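Local coordinates for protein Cas6b (Methanococcus maripaludis, PDB 4Z7K) that probably cleaves CRISPR precursor RNA into CRISPR RNAs as a Cas6-family endoribonuclease, binding a repeat that forms no stem-loop, at residues B[4-9]-B[97-102]; B[8-13]-B[77-82]. All coordinates share one frame; numbering follows the deposited sequence.

Contact 1 (B[4-9]-B[97-102])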
loop_
_atom_site.group_PDB
_atom_site.type_symbol
_atom_site.label_atom_id
_atom_site.label_comp_id
_atom_site.label_asym_id
_atom_site.label_seq_id
_atom_site.Cartn_x
_atom_site.Cartn_y
_atom_site.Cartn_z
ATOM N N GLU B 4 28.053 -11.706 12.139
ATOM C CA GLU B 4 29.178 -10.788 12.112
ATOM C C GLU B 4 28.672 -9.394 11.745
ATOM O O GLU B 4 27.926 -9.239 10.779
ATOM C CB GLU B 4 30.229 -11.318 11.123
ATOM C CG GLU B 4 31.417 -10.431 10.864
ATOM C CD GLU B 4 32.473 -11.122 10.015
ATOM O OE1 GLU B 4 32.080 -11.738 9.000
ATOM O OE2 GLU B 4 33.685 -11.003 10.328
ATOM N N TYR B 5 29.030 -8.386 12.537
ATOM C CA TYR B 5 28.507 -7.044 12.300
ATOM C C TYR B 5 29.534 -5.950 12.449
ATOM O O TYR B 5 30.602 -6.166 13.024
ATOM C CB TYR B 5 27.330 -6.750 13.264
ATOM C CG TYR B 5 27.665 -6.571 14.765
ATOM C CD1 TYR B 5 28.219 -5.382 15.259
ATOM C CD2 TYR B 5 27.361 -7.573 15.694
ATOM C CE1 TYR B 5 28.501 -5.217 16.628
ATOM C CE2 TYR B 5 27.639 -7.418 17.062
ATOM C CZ TYR B 5 28.203 -6.242 17.524
ATOM O OH TYR B 5 28.471 -6.103 18.877
ATOM N N MET B 6 29.193 -4.774 11.918
ATOM C CA MET B 6 30.014 -3.578 12.094
ATOM C C MET B 6 29.143 -2.304 12.045
ATOM O O MET B 6 28.505 -2.022 11.015
ATOM C CB MET B 6 31.123 -3.527 11.035
ATOM C CG MET B 6 32.101 -2.358 11.206
ATOM S SD MET B 6 33.654 -2.525 10.270
ATOM C CE MET B 6 33.155 -1.892 8.674
ATOM N N HIS B 7 29.150 -1.538 13.150
ATOM C CA HIS B 7 28.527 -0.205 13.227
ATOM C C HIS B 7 29.535 0.867 12.877
ATOM O O HIS B 7 30.687 0.803 13.311
ATOM C CB HIS B 7 27.976 0.130 14.624
ATOM C CG HIS B 7 27.292 -1.002 15.328
ATOM N ND1 HIS B 7 26.912 -2.167 14.700
ATOM C CD2 HIS B 7 26.923 -1.134 16.625
ATOM C CE1 HIS B 7 26.328 -2.965 15.578
ATOM N NE2 HIS B 7 26.330 -2.366 16.754
ATOM N N ILE B 8 29.086 1.874 12.136
ATOM C CA ILE B 8 29.891 3.066 11.874
ATOM C C ILE B 8 29.168 4.340 12.271
ATOM O O ILE B 8 28.085 4.620 11.768
ATOM C CB ILE B 8 30.264 3.150 10.386
ATOM C CG1 ILE B 8 31.437 2.218 10.085
ATOM C CG2 ILE B 8 30.612 4.568 9.996
ATOM C CD1 ILE B 8 31.662 2.011 8.612
ATOM N N SER B 9 29.771 5.139 13.138
ATOM C CA SER B 9 29.066 6.304 13.638
ATOM C C SER B 9 29.907 7.564 13.491
ATOM O O SER B 9 31.117 7.519 13.700
ATOM C CB SER B 9 28.684 6.084 15.105
ATOM O OG SER B 9 27.562 6.879 15.484
ATOM N N VAL B 97 35.318 9.655 13.979
ATOM C CA VAL B 97 34.604 8.457 13.601
ATOM C C VAL B 97 34.820 7.359 14.612
ATOM O O VAL B 97 35.943 7.099 15.035
ATOM C CB VAL B 97 35.070 7.947 12.223
ATOM C CG1 VAL B 97 34.616 6.523 11.987
ATOM C CG2 VAL B 97 34.609 8.873 11.113
ATOM N N ASN B 98 33.729 6.711 14.992
ATOM C CA ASN B 98 33.803 5.533 15.829
ATOM C C ASN B 98 33.270 4.322 15.065
ATOM O O ASN B 98 32.138 4.324 14.577
ATOM C CB ASN B 98 33.023 5.725 17.126
ATOM C CG ASN B 98 32.767 4.417 17.842
ATOM O OD1 ASN B 98 31.783 3.723 17.572
ATOM N ND2 ASN B 98 33.657 4.071 18.766
ATOM N N VAL B 99 34.119 3.312 14.923
ATOM C CA VAL B 99 33.721 2.050 14.326
ATOM C C VAL B 99 33.677 0.987 15.401
ATOM O O VAL B 99 34.565 0.878 16.237
ATOM C CB VAL B 99 34.678 1.640 13.196
ATOM C CG1 VAL B 99 34.400 0.232 12.730
ATOM C CG2 VAL B 99 34.572 2.638 12.064
ATOM N N HIS B 100 32.632 0.187 15.361
ATOM C CA HIS B 100 32.464 -0.904 16.292
ATOM C C HIS B 100 32.223 -2.137 15.420
ATOM O O HIS B 100 31.594 -2.009 14.365
ATOM C CB HIS B 100 31.306 -0.563 17.244
ATOM C CG HIS B 100 30.952 -1.641 18.215
ATOM N ND1 HIS B 100 29.696 -1.737 18.780
ATOM C CD2 HIS B 100 31.675 -2.663 18.728
ATOM C CE1 HIS B 100 29.657 -2.780 19.591
ATOM N NE2 HIS B 100 30.845 -3.359 19.579
ATOM N N LYS B 101 32.790 -3.294 15.780
ATOM C CA LYS B 101 32.519 -4.530 15.020
ATOM C C LYS B 101 32.810 -5.790 15.834
ATOM O O LYS B 101 33.782 -5.860 16.589
ATOM C CB LYS B 101 33.302 -4.604 13.708
ATOM C CG LYS B 101 34.723 -5.084 13.844
ATOM C CD LYS B 101 35.058 -6.188 12.824
ATOM C CE LYS B 101 34.909 -5.730 11.371
ATOM N NZ LYS B 101 35.340 -6.804 10.435
ATOM N N ASP B 102 31.959 -6.792 15.657
ATOM C CA ASP B 102 31.934 -7.949 16.537
ATOM C C ASP B 102 30.965 -8.951 15.932
ATOM O O ASP B 102 30.295 -8.645 14.944
ATOM C CB ASP B 102 31.489 -7.523 17.946
ATOM C CG ASP B 102 31.899 -8.505 19.031
ATOM O OD1 ASP B 102 32.634 -9.470 18.728
ATOM O OD2 ASP B 102 31.491 -8.297 20.200
#
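Three aromatic rings, Y5, H7 and H100, gather on one face of the antiparallel pair made by 4-9 and 97-102. The edge of the Y5 ring points at the face of H100 in a T-shaped stack, with planes 87° apart and Y5 CE1 about 4.0 Å above the plane of the H100 ring, toward its rim. H100 in turn presents its edge to H7, displaced from the middle of that ring, and H100 ND1 comes 3.6 Å from H7 CD2; H7 also meets the ring of Y201. With CG wedged between its own N and carbonyl carbon (chi1 70°), the Y5 ring leans across the partner strand, so that D102 O sits over one face, 3.2 Å from CD2, and the CB of D102 lies beside the hydroxyl. These strands are the last two in the four-stranded antiparallel sheet of the N-terminal RAMP-like domain, 98-109 being one of its two outermost strands within the chain. Their short axes run at 170°, and Y5 with D102, H7 with H100 and S9 with N98 form hydrogen-bonded pairs; only H7 N to H100 O is weak. The intervening M6, I8, V99 and K101 point to the other face; M6, I8 and K101 meet helix 67-76 there, and V99 meets F80 of the loop after it. The M6 thioether lies across K101 and V99, its SD 3.8 Å from V99 CG1, while I8 CG1 runs alongside V99 CG2 at 3.7 Å. K101 carries its ammonium to E75 of that helix in a salt bridge; E4 OE2, 4.5 Å from K101 NZ, is too far for one, though the opposite charges may still attract weakly.

Contact 2 (B[8-13]-B[77-82]); sequences ISYPNI and KRIFFE
The backbones of 8-13 and 77-82 stay well apart, I8 and F80 being nearest with CA atoms 6.7 Å from each other, and no main-chain hydrogen bond joins them. This is side-chain packing within the N-terminal RAMP-like domain, between the end of strand 2-9, where a type I beta turn from Y10 to I13 follows, and the loop after helix 67-76, a loop that makes an inverse gamma turn centred on R78. Y10 spans the gap: CG stands opposite its carbonyl carbon (chi1 -56°), and the ring reaches over to the loop with its phenol end. There the hydroxyl donates a hydrogen bond to the carbonyl oxygen of I79, with OH to I79 O at 2.9 Å. The donor stands 38° out of the carbonyl plane, while I79 O itself lies at the edge of the tyrosine ring. The same hydroxyl has aliphatic carbons close by, I79 CG2 and E82 CB, each 3.7 Å from Y10 OH. A phenylalanine in place of Y10 would keep the ring but would probably leave the carbonyl of the buried I79 without this donor, and the loop less firmly tied to the end of strand 2-9 and the turn that follows. The carboxylate of E82 is engaged beyond the contact, its OE2 hydrogen-bonded to Y26. I79 also packs on F73 and L74 of helix 67-76. Two residues before the tyrosine, I8 extends its delta methyl to the loop, more loosely against I79 CG2 and crossing F80 at about a right angle; I8 CD1 meets the edge of the phenyl ring, 4.1 Å from F80 CD2.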
loop_
_atom_site.group_PDB
_atom_site.type_symbol
_atom_site.label_atom_id
_atom_site.label_comp_id
_atom_site.label_asym_id
_atom_site.label_seq_id
_atom_site.Cartn_x
_atom_site.Cartn_y
_atom_site.Cartn_z
ATOM N N ILE B 8 29.086 1.874 12.136
ATOM C CA ILE B 8 29.891 3.066 11.874
ATOM C C ILE B 8 29.168 4.340 12.271
ATOM O O ILE B 8 28.085 4.620 11.768
ATOM C CB ILE B 8 30.264 3.150 10.386
ATOM C CG1 ILE B 8 31.437 2.218 10.085
ATOM C CG2 ILE B 8 30.612 4.568 9.996
ATOM C CD1 ILE B 8 31.662 2.011 8.612
ATOM N N SER B 9 29.771 5.139 13.138
ATOM C CA SER B 9 29.066 6.304 13.638
ATOM C C SER B 9 29.907 7.564 13.491
ATOM O O SER B 9 31.117 7.519 13.700
ATOM C CB SER B 9 28.684 6.084 15.105
ATOM O OG SER B 9 27.562 6.879 15.484
ATOM N N TYR B 10 29.274 8.688 13.150
ATOM C CA TYR B 10 29.989 9.960 13.015
ATOM C C TYR B 10 29.440 10.911 14.073
ATOM O O TYR B 10 28.514 11.660 13.780
ATOM C CB TYR B 10 29.819 10.592 11.614
ATOM C CG TYR B 10 30.217 9.739 10.424
ATOM C CD1 TYR B 10 31.267 8.845 10.502
ATOM C CD2 TYR B 10 29.547 9.850 9.207
ATOM C CE1 TYR B 10 31.632 8.063 9.408
ATOM C CE2 TYR B 10 29.900 9.068 8.104
ATOM C CZ TYR B 10 30.947 8.180 8.213
ATOM O OH TYR B 10 31.327 7.399 7.138
ATOM N N PRO B 11 30.023 10.912 15.293
ATOM C CA PRO B 11 29.396 11.607 16.424
ATOM C C PRO B 11 29.340 13.120 16.306
ATOM O O PRO B 11 28.436 13.694 16.879
ATOM C CB PRO B 11 30.271 11.209 17.616
ATOM C CG PRO B 11 31.019 10.028 17.180
ATOM C CD PRO B 11 31.242 10.211 15.712
ATOM N N ASN B 12 30.236 13.753 15.567
ATOM C CA ASN B 12 30.310 15.218 15.566
ATOM C C ASN B 12 29.265 15.850 14.648
ATOM O O ASN B 12 28.958 17.036 14.739
ATOM C CB ASN B 12 31.720 15.681 15.159
ATOM C CG ASN B 12 32.060 15.356 13.687
ATOM O OD1 ASN B 12 32.527 14.253 13.367
ATOM N ND2 ASN B 12 31.847 16.326 12.798
ATOM N N ILE B 13 28.722 15.044 13.753
ATOM C CA ILE B 13 27.663 15.506 12.876
ATOM C C ILE B 13 26.281 15.274 13.477
ATOM O O ILE B 13 25.925 14.135 13.750
ATOM C CB ILE B 13 27.746 14.774 11.532
ATOM C CG1 ILE B 13 29.192 14.737 11.046
ATOM C CG2 ILE B 13 26.829 15.416 10.517
ATOM C CD1 ILE B 13 29.341 14.226 9.626
ATOM N N LYS B 77 35.370 -0.626 0.351
ATOM C CA LYS B 77 35.454 0.768 0.049
ATOM C C LYS B 77 35.565 1.324 1.458
ATOM O O LYS B 77 34.768 0.993 2.310
ATOM C CB LYS B 77 34.254 1.303 -0.713
ATOM C CG LYS B 77 34.327 2.816 -0.925
ATOM C CD LYS B 77 35.757 3.382 -1.006
ATOM C CE LYS B 77 35.862 4.655 -1.850
ATOM N NZ LYS B 77 35.726 4.416 -3.325
ATOM N N ARG B 78 36.572 2.154 1.689
ATOM C CA ARG B 78 36.902 2.671 3.005
ATOM C C ARG B 78 35.962 3.783 3.384
ATOM O O ARG B 78 36.243 4.953 3.148
ATOM C CB ARG B 78 38.365 3.122 3.039
ATOM C CG ARG B 78 39.154 2.568 1.859
ATOM C CD ARG B 78 40.638 2.895 1.869
ATOM N NE ARG B 78 41.355 1.903 1.061
ATOM C CZ ARG B 78 42.647 1.599 1.183
ATOM N NH1 ARG B 78 43.391 2.218 2.090
ATOM N NH2 ARG B 78 43.199 0.688 0.385
ATOM N N ILE B 79 34.778 3.381 3.828
ATOM C CA ILE B 79 33.729 4.279 4.331
ATOM C C ILE B 79 34.069 4.914 5.712
ATOM O O ILE B 79 33.646 6.040 6.022
ATOM C CB ILE B 79 32.396 3.534 4.369
ATOM C CG1 ILE B 79 32.066 3.097 2.948
ATOM C CG2 ILE B 79 31.280 4.428 4.901
ATOM C CD1 ILE B 79 31.091 1.990 2.883
ATOM N N PHE B 80 34.789 4.195 6.568
ATOM C CA PHE B 80 35.022 4.743 7.895
ATOM C C PHE B 80 36.069 5.863 7.834
ATOM O O PHE B 80 36.093 6.734 8.706
ATOM C CB PHE B 80 35.408 3.664 8.898
ATOM C CG PHE B 80 36.228 2.561 8.337
ATOM C CD1 PHE B 80 37.602 2.589 8.425
ATOM C CD2 PHE B 80 35.616 1.448 7.791
ATOM C CE1 PHE B 80 38.358 1.545 7.928
ATOM C CE2 PHE B 80 36.360 0.409 7.294
ATOM C CZ PHE B 80 37.734 0.454 7.363
ATOM N N PHE B 81 36.955 5.835 6.839
ATOM C CA PHE B 81 37.734 7.034 6.553
ATOM C C PHE B 81 37.034 7.777 5.446
ATOM O O PHE B 81 37.510 7.767 4.327
ATOM C CB PHE B 81 39.143 6.697 6.066
ATOM C CG PHE B 81 39.841 5.664 6.877
ATOM C CD1 PHE B 81 40.318 4.510 6.279
ATOM C CD2 PHE B 81 40.023 5.839 8.237
ATOM C CE1 PHE B 81 40.971 3.545 7.023
ATOM C CE2 PHE B 81 40.675 4.879 8.991
ATOM C CZ PHE B 81 41.154 3.727 8.378
ATOM N N GLU B 82 35.957 8.484 5.731
ATOM C CA GLU B 82 35.225 9.074 4.626
ATOM C C GLU B 82 35.313 10.568 4.618
ATOM O O GLU B 82 35.288 11.205 5.665
ATOM C CB GLU B 82 33.749 8.681 4.723
ATOM C CG GLU B 82 32.739 9.431 3.827
ATOM C CD GLU B 82 32.646 8.946 2.388
ATOM O OE1 GLU B 82 33.251 7.899 2.052
ATOM O OE2 GLU B 82 31.927 9.605 1.600
#

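In the fold
From the N terminus, strand 2-9 supplies the first half of both contacts, which share I8 and S9. The chain then passes through helix 20-30 and strands 52-57 and 60-66 to helix 67-76; contact 2 closes this loop just after the helix, at 77-82. Continuing through the short strands 85-87 and 90-92, it returns at 97-102, where contact 1 closes a wider loop by setting strand 98-109 beside strand 2-9. The inner loop therefore lies within the outer one except for a short overlap along the shared strand. The two meet directly where V97 packs on Y10 and V99 on F80, joining the sheet border to the loop following the helix.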